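Local coordinates for secreted in xylem 3 (PDB 5OD4), which is a beta-sandwich effector of a plant-pathogenic fungus that probably suppresses host immunity, an activity separable from its recognition by the plant, at residues F21-L26 with Y119-T124; P36-A41 with D64-D69; S44-R49 with L123-D128; I79-I84 with I111-D116; R83-V86 with N90-G93. All blocks are in the same frame, centred on the assembly; numbering follows the deposited sequence.

Contact 1 (F21-L26 with Y119-T124); sequences FSTEPL and YTYYLT
Tyr121 N donates to Phe21 O over 2.9 Å, and the bond is nearly straight at 174°. Phe21 N returns one of 2.9 Å to Tyr121 O. This second bond is more bent, at 154°. Together they make the hydrogen-bonded pair of an antiparallel bridge, with strand 17-21 bordering one sheet of the beta-sandwich and strand 119-127 lying next to it. It illustrates how an edge strand can leave its neighbour, with waters taking over from direct bonds once the chain has passed Phe21. One water sits 2.7 Å from both Ser22 OG and Thr120 OG1, joining the two hydroxyls. A second accepts from Thr23 N at 3.0 Å and is also hydrogen-bonded to Tyr119 O.

Packing follows from the bridge, because both aromatic rings lie on the same face of the sheet. With CG of Phe21 tucked over the main chain, flanked by N and C (chi1 64°), its ring folds across the partner strand. Tyr121 CB comes over one face of that ring, 3.8 Å from the centroid, in a CH-pi contact. The two ring planes are only moderately inclined but displaced from each other, with little stacking between them. The hydroxyl of Tyr121 bonds to Asp116 O, while Ile50 of the other sheet packs against Phe21. Farther along the tyrosine ring, Thr23 OG1 lies 3.5 Å from Tyr121 CE2.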
# COMPACT_ATOMS: atom_id res chain seq x y z
N PHE A 21 4.42 -0.56 -7.86
CA PHE A 21 3.62 -1.25 -8.87
C PHE A 21 3.03 -0.26 -9.83
O PHE A 21 2.85 0.91 -9.53
CB PHE A 21 2.53 -2.13 -8.25
CG PHE A 21 1.48 -1.38 -7.46
CD1 PHE A 21 1.69 -1.08 -6.13
CD2 PHE A 21 0.30 -0.95 -8.06
CE1 PHE A 21 0.71 -0.41 -5.40
CE2 PHE A 21 -0.66 -0.30 -7.33
CZ PHE A 21 -0.45 -0.02 -6.01
N SER A 22 2.70 -0.80 -11.00
CA SER A 22 1.98 -0.10 -12.05
C SER A 22 0.51 -0.59 -12.08
O SER A 22 0.16 -1.65 -11.58
CB SER A 22 2.66 -0.36 -13.42
OG SER A 22 3.99 0.10 -13.47
N THR A 23 -0.32 0.23 -12.68
CA THR A 23 -1.71 -0.15 -12.99
C THR A 23 -1.81 -0.25 -14.52
O THR A 23 -1.44 0.68 -15.25
CB THR A 23 -2.69 0.90 -12.45
OG1 THR A 23 -2.59 0.91 -11.01
CG2 THR A 23 -4.09 0.69 -12.91
N GLU A 24 -2.38 -1.35 -14.97
CA GLU A 24 -2.54 -1.55 -16.39
C GLU A 24 -3.58 -0.62 -16.97
O GLU A 24 -4.57 -0.30 -16.28
CB GLU A 24 -2.94 -2.99 -16.73
CG GLU A 24 -1.80 -4.00 -16.64
CD GLU A 24 -0.89 -3.98 -15.43
OE1 GLU A 24 0.33 -3.77 -15.66
OE2 GLU A 24 -1.36 -4.26 -14.32
N PRO A 25 -3.44 -0.23 -18.23
CA PRO A 25 -4.44 0.46 -18.96
C PRO A 25 -5.79 -0.23 -18.71
O PRO A 25 -5.91 -1.45 -18.68
CB PRO A 25 -3.92 0.30 -20.42
CG PRO A 25 -2.46 0.33 -20.31
CD PRO A 25 -2.23 -0.46 -19.09
N LEU A 26 -6.81 0.57 -18.48
CA LEU A 26 -8.11 0.06 -18.06
C LEU A 26 -8.87 -0.78 -19.12
O LEU A 26 -9.76 -1.59 -18.77
CB LEU A 26 -8.96 1.20 -17.53
CG LEU A 26 -8.38 1.93 -16.30
CD1 LEU A 26 -9.27 3.09 -15.91
CD2 LEU A 26 -8.15 1.00 -15.11
N TYR A 119 0.20 6.81 -13.20
CA TYR A 119 1.16 6.95 -12.12
C TYR A 119 1.74 5.58 -11.80
O TYR A 119 1.09 4.56 -11.98
CB TYR A 119 0.48 7.46 -10.84
CG TYR A 119 -0.11 8.80 -10.94
CD1 TYR A 119 -1.41 8.97 -11.41
CD2 TYR A 119 0.59 9.93 -10.53
CE1 TYR A 119 -1.99 10.23 -11.48
CE2 TYR A 119 -0.01 11.20 -10.57
CZ TYR A 119 -1.29 11.33 -11.05
OH TYR A 119 -1.85 12.58 -11.10
N THR A 120 2.96 5.59 -11.27
CA THR A 120 3.52 4.44 -10.58
C THR A 120 3.32 4.66 -9.08
O THR A 120 3.46 5.80 -8.60
CB THR A 120 5.04 4.30 -10.88
OG1 THR A 120 5.24 4.28 -12.31
CG2 THR A 120 5.64 3.05 -10.29
N TYR A 121 3.00 3.60 -8.36
CA TYR A 121 2.66 3.68 -6.96
C TYR A 121 3.73 3.03 -6.10
O TYR A 121 4.25 1.97 -6.46
CB TYR A 121 1.28 2.99 -6.72
CG TYR A 121 0.22 3.63 -7.56
CD1 TYR A 121 -0.36 4.81 -7.17
CD2 TYR A 121 -0.16 3.09 -8.76
CE1 TYR A 121 -1.32 5.44 -7.97
CE2 TYR A 121 -1.10 3.70 -9.59
CZ TYR A 121 -1.66 4.88 -9.18
OH TYR A 121 -2.59 5.56 -9.95
N TYR A 122 4.02 3.66 -4.97
CA TYR A 122 5.10 3.21 -4.06
C TYR A 122 4.51 3.03 -2.69
O TYR A 122 4.08 4.01 -2.06
CB TYR A 122 6.24 4.25 -4.03
CG TYR A 122 6.91 4.39 -5.38
CD1 TYR A 122 6.35 5.16 -6.41
CD2 TYR A 122 8.09 3.73 -5.62
CE1 TYR A 122 6.96 5.28 -7.64
CE2 TYR A 122 8.72 3.81 -6.89
CZ TYR A 122 8.12 4.57 -7.87
OH TYR A 122 8.73 4.69 -9.11
N LEU A 123 4.49 1.79 -2.20
CA LEU A 123 3.94 1.44 -0.91
C LEU A 123 5.08 1.24 0.09
O LEU A 123 6.05 0.54 -0.20
CB LEU A 123 3.16 0.12 -1.04
CG LEU A 123 2.68 -0.56 0.22
CD1 LEU A 123 1.65 0.30 0.94
CD2 LEU A 123 2.11 -1.94 -0.09
N THR A 124 4.90 1.81 1.28
CA THR A 124 5.82 1.56 2.41
C THR A 124 4.98 1.17 3.60
O THR A 124 3.98 1.83 3.91
CB THR A 124 6.66 2.79 2.74
OG1 THR A 124 7.40 3.22 1.60
CG2 THR A 124 7.65 2.50 3.86
O HOH W 1 3.79 2.73 -14.01
O HOH W 2 1.00 2.66 -13.91

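Contact 2 (P36-A41 with D64-D69); sequences PPYERA and DVAPPD
Within one antiparallel sheet of the sandwich, Tyr38 reaches across an intervening strand to touch Asp64 and Ala66. Tyr38 lies beside edge strand 39-40, its partners belong to strand 60-66, and strand 47-53 runs between them. Such a contact shows how a long side chain can join strands that share no backbone bonds: the nearest alpha carbons, those of Tyr38 and Asp64, are 8.4 Å apart.

The phenol does the reaching. Its oxygen, Tyr38 OH, rests 3.4 Å from Asp64 CB, meeting the methylene of the aspartate more closely than the carboxylate. Asp64 OD2 is 4.0 Å from Tyr38 OH, and the aspartate side chain passes the tyrosine at about a right angle, with ring and carboxylate planes 31° apart. The carboxylate is spent on other partners: OD2 takes a salt bridge from Arg49 and a hydrogen bond with Tyr51, and OD1 is hydrogen-bonded to Thr110. That network probably keeps the acid in its charged form despite its burial, and probably helps to hold the CB that the phenol touches.

Two residues on, Ala66 CB adds an apolar touch at 4.2 Å from Tyr38 CE1. No hydrogen bond links the two segments.

Arg49, in the middle strand, lies against Tyr38 and pairs its backbone with Asp64, while Pro108, leading into strand 109-114, also touches both Tyr38 and Asp64. Val65, between the two contact residues, turns the other way, toward Ile125 of strand 119-127 in the facing sheet.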
# COMPACT_ATOMS: atom_id res chain seq x y z
N PRO A 36 -8.75 -11.84 -2.99
CA PRO A 36 -7.44 -12.19 -3.58
C PRO A 36 -6.35 -12.50 -2.53
O PRO A 36 -6.48 -12.14 -1.35
CB PRO A 36 -7.08 -10.99 -4.46
CG PRO A 36 -8.26 -10.06 -4.38
CD PRO A 36 -9.03 -10.41 -3.14
N PRO A 37 -5.27 -13.22 -2.92
CA PRO A 37 -4.35 -13.73 -1.88
C PRO A 37 -3.55 -12.67 -1.19
O PRO A 37 -2.99 -11.79 -1.79
CB PRO A 37 -3.39 -14.65 -2.69
CG PRO A 37 -4.18 -15.05 -3.88
CD PRO A 37 -4.95 -13.82 -4.23
N TYR A 38 -3.46 -12.79 0.13
CA TYR A 38 -2.44 -12.08 0.87
C TYR A 38 -1.08 -12.68 0.63
O TYR A 38 -0.96 -13.91 0.50
CB TYR A 38 -2.77 -12.09 2.38
CG TYR A 38 -3.81 -11.09 2.81
CD1 TYR A 38 -3.45 -9.82 3.20
CD2 TYR A 38 -5.16 -11.40 2.89
CE1 TYR A 38 -4.37 -8.89 3.66
CE2 TYR A 38 -6.09 -10.49 3.35
CZ TYR A 38 -5.69 -9.23 3.74
OH TYR A 38 -6.58 -8.31 4.22
N GLU A 39 -0.04 -11.84 0.67
CA GLU A 39 1.36 -12.25 0.59
C GLU A 39 2.11 -11.63 1.73
O GLU A 39 1.76 -10.56 2.21
CB GLU A 39 1.96 -11.83 -0.75
CG GLU A 39 1.27 -12.53 -1.90
CD GLU A 39 2.02 -12.56 -3.18
OE1 GLU A 39 3.05 -11.86 -3.30
OE2 GLU A 39 1.53 -13.29 -4.10
N ARG A 40 3.20 -12.23 2.17
CA ARG A 40 4.00 -11.63 3.29
C ARG A 40 4.61 -10.36 2.77
O ARG A 40 5.12 -10.28 1.65
CB ARG A 40 5.12 -12.56 3.85
CG ARG A 40 5.97 -12.07 5.00
CD ARG A 40 7.11 -13.06 5.29
NE ARG A 40 7.61 -13.77 4.11
CZ ARG A 40 8.80 -13.59 3.54
NH1 ARG A 40 9.68 -12.70 4.02
NH2 ARG A 40 9.13 -14.31 2.47
N ALA A 41 4.51 -9.36 3.63
CA ALA A 41 5.08 -8.06 3.34
C ALA A 41 6.49 -8.09 3.81
O ALA A 41 6.81 -7.49 4.85
CB ALA A 41 4.23 -6.96 3.97
N ASP A 64 -4.74 -3.83 1.07
CA ASP A 64 -5.04 -4.28 2.44
C ASP A 64 -3.76 -4.72 3.11
O ASP A 64 -2.94 -5.40 2.50
CB ASP A 64 -6.01 -5.46 2.43
CG ASP A 64 -7.38 -5.17 1.90
OD1 ASP A 64 -7.94 -4.09 2.17
OD2 ASP A 64 -7.96 -6.10 1.24
N VAL A 65 -3.64 -4.40 4.43
CA VAL A 65 -2.49 -4.81 5.24
C VAL A 65 -3.05 -5.40 6.52
O VAL A 65 -3.89 -4.79 7.17
CB VAL A 65 -1.59 -3.62 5.54
CG1 VAL A 65 -0.45 -4.04 6.47
CG2 VAL A 65 -1.04 -3.01 4.26
N ALA A 66 -2.58 -6.62 6.91
CA ALA A 66 -3.13 -7.25 8.09
C ALA A 66 -2.09 -8.09 8.77
O ALA A 66 -1.16 -8.62 8.13
CB ALA A 66 -4.33 -8.12 7.74
N PRO A 67 -2.24 -8.31 10.08
CA PRO A 67 -1.44 -9.34 10.76
C PRO A 67 -1.73 -10.71 10.17
O PRO A 67 -2.79 -10.92 9.57
CB PRO A 67 -1.93 -9.29 12.22
CG PRO A 67 -2.64 -7.97 12.35
CD PRO A 67 -3.23 -7.73 11.00
N PRO A 68 -0.82 -11.67 10.34
CA PRO A 68 -1.07 -13.05 9.89
C PRO A 68 -2.02 -13.78 10.81
O PRO A 68 -2.08 -13.50 12.01
CB PRO A 68 0.31 -13.69 9.97
CG PRO A 68 0.91 -12.99 11.18
CD PRO A 68 0.49 -11.55 11.00
N ASP A 69 -2.71 -14.78 10.24
CA ASP A 69 -3.27 -15.89 11.04
C ASP A 69 -4.25 -15.50 12.10
O ASP A 69 -4.40 -16.18 13.13
CB ASP A 69 -2.14 -16.76 11.59
CG ASP A 69 -1.49 -17.61 10.52
OD1 ASP A 69 -2.17 -17.92 9.54
OD2 ASP A 69 -0.34 -18.03 10.69

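Contact 3 (S44-R49 with L123-D128); sequences SGLNHR and LTISED. With EDO (1,2-ethanediol), chain F.
Ile125 faces Leu46 and His48 across the interior of the beta-sandwich, where these two segments meet through side chains, with no hydrogen bond between them. Its path from CB outward is a compact example of how a beta-branched residue serves two partners. CB points toward the opposite sheet and divides there. The short branch, CG2, is anti to the backbone N and ends against Leu46 CD1 at 3.9 Å. The longer branch leaves on another course: CG1 lies beside the backbone N (chi1 -59°), and the extended second torsion carries CD1 to within 4.3 Å of His48 CB. One branch therefore meets a methyl tip and the other the root of a ring-bearing side chain. Phe17 from its own sheet also packs on Ile125.

Two residues earlier, Leu123 continues the apolar seam, its CD2 standing 4.2 Å from His48 CD2. The imidazole is not merely filler, for His48 ND1 is hydrogen-bonded to Glu39 O of edge strand 39-40, which should steady the ring while its CD2 atom meets the leucine. Phe17 meets the same ring with the planes about 55° apart.

Leu46 is presented by an ST turn in which, in the conformer described, Leu46 N donates to Ser44 OG over 3.1 Å; that hydroxyl is also bonded to Ala41 O. Strand 119-127 leaves the core near the C-terminus, where Glu127 extends outward and its OE1 accepts a 2.8 Å hydrogen bond from O2 of a 1,2-ethanediol, probably from the crystallisation liquor.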
# COMPACT_ATOMS: atom_id res chain seq x y z
N SER A 44 8.34 -7.51 7.53
CA SER A 44 7.57 -6.71 8.48
C SER A 44 6.74 -7.46 9.50
O SER A 44 6.25 -6.85 10.43
CB SER A 44 6.57 -5.83 7.70
OG SER A 44 5.51 -6.62 7.16
N GLY A 45 6.55 -8.76 9.34
CA GLY A 45 5.61 -9.51 10.22
C GLY A 45 4.13 -9.34 9.91
O GLY A 45 3.25 -9.89 10.61
N LEU A 46 3.85 -8.64 8.81
CA LEU A 46 2.49 -8.42 8.32
C LEU A 46 2.37 -9.02 6.94
O LEU A 46 3.36 -9.31 6.26
CB LEU A 46 2.17 -6.92 8.27
CG LEU A 46 2.33 -6.18 9.59
CD1 LEU A 46 2.11 -4.70 9.34
CD2 LEU A 46 1.39 -6.72 10.66
N ASN A 47 1.10 -9.17 6.54
CA ASN A 47 0.75 -9.55 5.19
C ASN A 47 0.09 -8.39 4.45
O ASN A 47 -0.43 -7.46 5.09
CB ASN A 47 -0.18 -10.75 5.19
CG ASN A 47 0.47 -12.00 5.76
OD1 ASN A 47 1.66 -12.21 5.57
ND2 ASN A 47 -0.34 -12.85 6.37
N HIS A 48 0.08 -8.45 3.12
CA HIS A 48 -0.52 -7.41 2.32
C HIS A 48 -1.10 -7.99 1.05
O HIS A 48 -0.72 -9.08 0.60
CB HIS A 48 0.49 -6.30 1.97
CG HIS A 48 1.46 -6.67 0.89
ND1 HIS A 48 2.31 -7.75 0.94
CD2 HIS A 48 1.67 -6.09 -0.32
CE1 HIS A 48 3.00 -7.80 -0.19
NE2 HIS A 48 2.65 -6.80 -0.97
N ARG A 49 -2.02 -7.25 0.43
CA ARG A 49 -2.45 -7.56 -0.91
C ARG A 49 -2.77 -6.27 -1.64
O ARG A 49 -3.26 -5.32 -1.05
CB ARG A 49 -3.63 -8.53 -0.94
CG ARG A 49 -4.82 -8.11 -0.11
CD ARG A 49 -5.93 -9.14 -0.20
NE ARG A 49 -7.10 -8.67 0.51
CZ ARG A 49 -8.17 -9.41 0.72
NH1 ARG A 49 -8.23 -10.67 0.30
NH2 ARG A 49 -9.18 -8.88 1.38
N LEU A 123 4.49 1.79 -2.20
CA LEU A 123 3.94 1.44 -0.91
C LEU A 123 5.08 1.24 0.09
O LEU A 123 6.05 0.54 -0.20
CB LEU A 123 3.16 0.12 -1.04
CG LEU A 123 2.68 -0.56 0.22
CD1 LEU A 123 1.65 0.30 0.94
CD2 LEU A 123 2.11 -1.94 -0.09
N THR A 124 4.90 1.81 1.28
CA THR A 124 5.82 1.56 2.41
C THR A 124 4.98 1.17 3.60
O THR A 124 3.98 1.83 3.91
CB THR A 124 6.66 2.79 2.74
OG1 THR A 124 7.40 3.22 1.60
CG2 THR A 124 7.65 2.50 3.86
N ILE A 125 5.40 0.13 4.30
CA ILE A 125 4.80 -0.33 5.57
C ILE A 125 5.93 -0.33 6.59
O ILE A 125 6.98 -0.96 6.35
CB ILE A 125 4.22 -1.74 5.45
CG1 ILE A 125 3.14 -1.81 4.35
CG2 ILE A 125 3.65 -2.20 6.77
CD1 ILE A 125 2.68 -3.21 4.02
N SER A 126 5.74 0.34 7.73
CA SER A 126 6.79 0.38 8.76
C SER A 126 6.20 0.47 10.14
O SER A 126 5.28 1.22 10.36
CB SER A 126 7.69 1.59 8.52
OG SER A 126 8.77 1.57 9.41
N GLU A 127 6.81 -0.23 11.08
CA GLU A 127 6.49 -0.04 12.48
C GLU A 127 6.83 1.35 12.92
O GLU A 127 7.85 1.87 12.51
CB GLU A 127 7.20 -1.09 13.35
CG GLU A 127 6.85 -0.98 14.81
CD GLU A 127 7.53 -2.00 15.73
OE1 GLU A 127 8.24 -2.91 15.18
OE2 GLU A 127 7.36 -1.89 16.96
N ASP A 128 5.98 1.94 13.75
CA ASP A 128 6.33 3.24 14.34
C ASP A 128 7.62 3.21 15.15
O ASP A 128 7.77 2.25 15.90
CB ASP A 128 5.33 3.73 15.36
CG ASP A 128 4.17 4.39 14.73
OD1 ASP A 128 4.21 4.45 13.49
OD2 ASP A 128 3.26 4.87 15.47
OXT ASP A 128 8.45 4.14 15.18
C1 EDO F . 10.80 -1.24 17.93
O1 EDO F . 11.34 -0.27 17.00
C2 EDO F . 11.05 -2.68 17.45
O2 EDO F . 10.91 -2.79 16.04

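Contact 4 (I79-I84 with I111-D116); sequences IEVRRI and ISWDAD
Ile111 and Trp113 look across the beta-sandwich core at Ile79 and Val81, one pair from each sheet. The short strand segments 79-84 and 111-114 run in nearly the same direction, 22° apart, and their axes approach to 9.5 Å, a spacing bridged by side chains without any hydrogen bond. The case illustrates the close fit of facing sheets, in which the residues from one side enter between those of the other.

Ile111 passes alongside both aliphatic partners, heading the opposite way from each. Its terminal methyl does the touching: Ile111 CD1 lies 4.0 Å from Ile79 CG2. The same methyl is 4.1 Å from Val81 CG2, so a single carbon fits against two neighbours of strand 77-85.

Val81 and Trp113 instead approach from opposing directions. The valine isopropyl is shared out between its partners, with CG2 turned to the isoleucine and CG1, anti to the backbone N (chi1 177°), turned to the indole. Val81 CG1 meets Trp113 CH2, the far corner of the six-membered ring, at 3.9 Å. Ile111 CG2, from the same strand as the indole, lies at the ring edge and in its plane. Phe96 packs edge-to-face with the tryptophan, and Tyr121 meets it with planes about 40° apart, leaving the indole among aromatic rings from the opposite sheet.

Toward the surface the apolar seam gives way to charge. Arg83 makes a cation-pi contact with Tyr119, whereas Arg83 NH1 and Asp116 OD2, oppositely charged, remain 5.3 Å apart.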
# COMPACT_ATOMS: atom_id res chain seq x y z
N ILE A 79 1.40 3.06 7.13
CA ILE A 79 1.24 2.54 5.79
C ILE A 79 1.07 3.74 4.86
O ILE A 79 0.20 4.57 5.08
CB ILE A 79 0.01 1.63 5.69
CG1 ILE A 79 0.10 0.46 6.66
CG2 ILE A 79 -0.17 1.12 4.28
CD1 ILE A 79 -1.22 -0.14 7.02
N GLU A 80 1.95 3.86 3.85
CA GLU A 80 1.94 5.03 2.98
C GLU A 80 2.00 4.63 1.55
O GLU A 80 2.78 3.74 1.18
CB GLU A 80 3.12 5.96 3.32
CG GLU A 80 3.13 6.46 4.73
CD GLU A 80 4.26 7.40 5.10
OE1 GLU A 80 5.20 7.62 4.31
OE2 GLU A 80 4.15 7.98 6.22
N VAL A 81 1.27 5.36 0.71
CA VAL A 81 1.35 5.25 -0.73
C VAL A 81 1.72 6.61 -1.31
O VAL A 81 1.01 7.60 -1.07
CB VAL A 81 0.04 4.75 -1.36
CG1 VAL A 81 0.16 4.72 -2.87
CG2 VAL A 81 -0.33 3.39 -0.80
N ARG A 82 2.79 6.64 -2.10
CA ARG A 82 3.11 7.79 -2.93
C ARG A 82 2.81 7.43 -4.38
O ARG A 82 2.87 6.26 -4.77
CB ARG A 82 4.58 8.19 -2.79
CG ARG A 82 4.92 8.56 -1.36
CD ARG A 82 6.33 9.07 -1.16
NE ARG A 82 6.46 10.39 -1.70
CZ ARG A 82 7.12 10.76 -2.80
NH1 ARG A 82 7.71 9.93 -3.62
NH2 ARG A 82 7.12 12.02 -3.04
N ARG A 83 2.47 8.45 -5.17
CA ARG A 83 2.27 8.24 -6.61
C ARG A 83 3.22 9.15 -7.38
O ARG A 83 3.39 10.33 -7.02
CB ARG A 83 0.82 8.42 -7.03
CG ARG A 83 0.27 9.84 -6.91
CD ARG A 83 -1.17 9.91 -7.39
NE ARG A 83 -1.69 11.26 -7.31
CZ ARG A 83 -2.88 11.65 -7.74
NH1 ARG A 83 -3.66 10.79 -8.38
NH2 ARG A 83 -3.28 12.90 -7.60
N ILE A 84 3.83 8.61 -8.43
CA ILE A 84 4.75 9.38 -9.26
C ILE A 84 4.23 9.35 -10.68
O ILE A 84 4.06 8.26 -11.26
CB ILE A 84 6.18 8.88 -9.20
CG1 ILE A 84 6.67 8.85 -7.76
CG2 ILE A 84 7.10 9.79 -10.05
CD1 ILE A 84 8.15 8.54 -7.62
N ILE A 111 -6.49 0.96 2.03
CA ILE A 111 -6.43 2.16 1.21
C ILE A 111 -7.02 1.84 -0.14
O ILE A 111 -6.76 0.76 -0.66
CB ILE A 111 -4.98 2.63 1.06
CG1 ILE A 111 -4.38 2.99 2.40
CG2 ILE A 111 -4.84 3.71 0.05
CD1 ILE A 111 -2.90 3.26 2.35
N SER A 112 -7.76 2.78 -0.74
CA SER A 112 -8.25 2.54 -2.11
C SER A 112 -8.39 3.84 -2.85
O SER A 112 -8.48 4.90 -2.25
CB SER A 112 -9.56 1.77 -2.12
OG SER A 112 -10.63 2.51 -1.58
N TRP A 113 -8.41 3.72 -4.17
CA TRP A 113 -8.51 4.89 -5.06
C TRP A 113 -9.02 4.47 -6.41
O TRP A 113 -9.00 3.29 -6.76
CB TRP A 113 -7.18 5.63 -5.17
CG TRP A 113 -6.04 4.86 -5.76
CD1 TRP A 113 -5.70 4.78 -7.08
CD2 TRP A 113 -5.05 4.12 -5.05
NE1 TRP A 113 -4.54 4.06 -7.23
CE2 TRP A 113 -4.12 3.64 -6.00
CE3 TRP A 113 -4.81 3.85 -3.69
CZ2 TRP A 113 -3.00 2.93 -5.62
CZ3 TRP A 113 -3.71 3.11 -3.35
CH2 TRP A 113 -2.82 2.66 -4.30
N ASP A 114 -9.48 5.43 -7.21
CA ASP A 114 -9.92 5.13 -8.58
C ASP A 114 -8.68 4.74 -9.40
O ASP A 114 -7.71 5.48 -9.48
CB ASP A 114 -10.59 6.35 -9.20
CG ASP A 114 -11.92 6.70 -8.58
OD1 ASP A 114 -12.57 5.87 -7.93
OD2 ASP A 114 -12.38 7.83 -8.85
N ALA A 115 -8.75 3.59 -10.05
CA ALA A 115 -7.58 3.06 -10.74
C ALA A 115 -7.13 4.01 -11.83
O ALA A 115 -7.96 4.54 -12.58
CB ALA A 115 -7.90 1.70 -11.30
N ASP A 116 -5.82 4.20 -11.94
CA ASP A 116 -5.24 5.16 -12.87
C ASP A 116 -3.87 4.66 -13.31
O ASP A 116 -2.95 4.52 -12.49
CB ASP A 116 -5.18 6.55 -12.25
CG ASP A 116 -4.76 7.66 -13.25
OD1 ASP A 116 -4.08 7.40 -14.22
OD2 ASP A 116 -5.14 8.85 -13.03

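Contact 5 (R83-V86 with N90-G93); sequences RIPV and NAAG
Arg83 touches Gly93 right beside the sound polar ties of this region, for its backbone is hydrogen-bonded to that of Asp94 and its NE forms a salt bridge with Asp94 OD2. The touch itself is a CA-H...O interaction, Gly93 CA lying 3.3 Å from Arg83 O. With an angle of 121° at the hydrogen it is bent and therefore weak. Together these mark the loop end of a beta-hairpin, where strand 77-85 gives way to the loop that returns as strand 94-101.

Here the chains come close, with the alpha carbons of Ile84 and Gly93 4.3 Å apart. Gly93 has a backbone conformation (phi 81°, psi 163°) open essentially to glycine alone, which has no CB to press on the preceding carbonyl O or on Ile84. Ile84 CG1 accordingly lies 3.9 Å from Gly93 CA.

The other branch of the isoleucine meets the loop. Ile84 CG2 is anti to the backbone N, and it touches Ala91 CB at 3.8 Å. In the conformer described, Pro85 CD borders the same alanine methyl, Ala91 CB, at 4.2 Å. On the strand's other flank, Ile84 bonds through its backbone to Thr120, and its side chain packs on Tyr122.

No conventional hydrogen bond joins the two segments. The loop is instead tied by bonds alongside, including one from Arg82 NH2 to Ala92 O. The chemistry thus implies a division of labour: polar bonds beside the contact probably help hold the loop, while across it Ile84 and Ala91 meet by apolar contact.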
# COMPACT_ATOMS: atom_id res chain seq x y z
N ARG A 83 2.47 8.45 -5.17
CA ARG A 83 2.27 8.24 -6.61
C ARG A 83 3.22 9.15 -7.38
O ARG A 83 3.39 10.33 -7.02
CB ARG A 83 0.82 8.42 -7.03
CG ARG A 83 0.27 9.84 -6.91
CD ARG A 83 -1.17 9.91 -7.39
NE ARG A 83 -1.69 11.26 -7.31
CZ ARG A 83 -2.88 11.65 -7.74
NH1 ARG A 83 -3.66 10.79 -8.38
NH2 ARG A 83 -3.28 12.90 -7.60
N ILE A 84 3.83 8.61 -8.43
CA ILE A 84 4.75 9.38 -9.26
C ILE A 84 4.23 9.35 -10.68
O ILE A 84 4.06 8.26 -11.26
CB ILE A 84 6.18 8.88 -9.20
CG1 ILE A 84 6.67 8.85 -7.76
CG2 ILE A 84 7.10 9.79 -10.05
CD1 ILE A 84 8.15 8.54 -7.62
N PRO A 85 3.93 10.52 -11.28
CA PRO A 85 3.52 10.61 -12.68
C PRO A 85 4.44 9.80 -13.58
O PRO A 85 5.64 9.97 -13.48
CB PRO A 85 3.61 12.12 -12.96
CG PRO A 85 3.19 12.74 -11.66
CD PRO A 85 3.86 11.86 -10.63
N VAL A 86 3.89 9.04 -14.53
CA VAL A 86 4.72 8.33 -15.49
C VAL A 86 5.39 9.32 -16.45
O VAL A 86 4.97 10.46 -16.64
CB VAL A 86 3.92 7.25 -16.28
CG1 VAL A 86 3.34 6.21 -15.35
CG2 VAL A 86 2.85 7.87 -17.17
N ASN A 90 11.99 13.52 -13.72
CA ASN A 90 12.27 14.47 -12.68
C ASN A 90 11.08 14.73 -11.68
O ASN A 90 11.17 15.62 -10.80
CB ASN A 90 12.68 15.80 -13.31
CG ASN A 90 13.89 15.66 -14.24
OD1 ASN A 90 13.98 16.35 -15.26
ND2 ASN A 90 14.81 14.78 -13.88
N ALA A 91 10.03 14.01 -11.82
CA ALA A 91 8.90 14.17 -10.91
C ALA A 91 9.23 13.90 -9.47
O ALA A 91 9.83 12.86 -9.17
CB ALA A 91 7.78 13.24 -11.36
N ALA A 92 8.73 14.76 -8.57
CA ALA A 92 8.90 14.56 -7.15
C ALA A 92 8.01 13.56 -6.51
O ALA A 92 8.33 13.03 -5.43
CB ALA A 92 8.73 15.87 -6.48
N GLY A 93 6.86 13.32 -7.14
CA GLY A 93 5.84 12.48 -6.54
C GLY A 93 4.98 13.19 -5.51
O GLY A 93 5.34 14.24 -5.00

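In the fold
The five contacts sample both antiparallel sheets of the sandwich and the core between them. Contacts 1 and 5, centres 11 Å apart, lie toward one end of the sheet in which strands 119-127 and 77-85 are neighbours; contact 2 belongs to the other sheet, its centre 27 Å from that of contact 5. Contacts 3 and 4, centres 15 Å apart, join the sheets, and Leu123 of contact 3 packs on Ile79 and Val81 of contact 4. Along the chain, contacts 2, 4 and 5 nest inside the loop closed by contact 1, while contacts 2 and 3 cross. Strand 119-127 thus brings the C-terminal part against strand 17-21 in its sheet and strand 47-53 across the core.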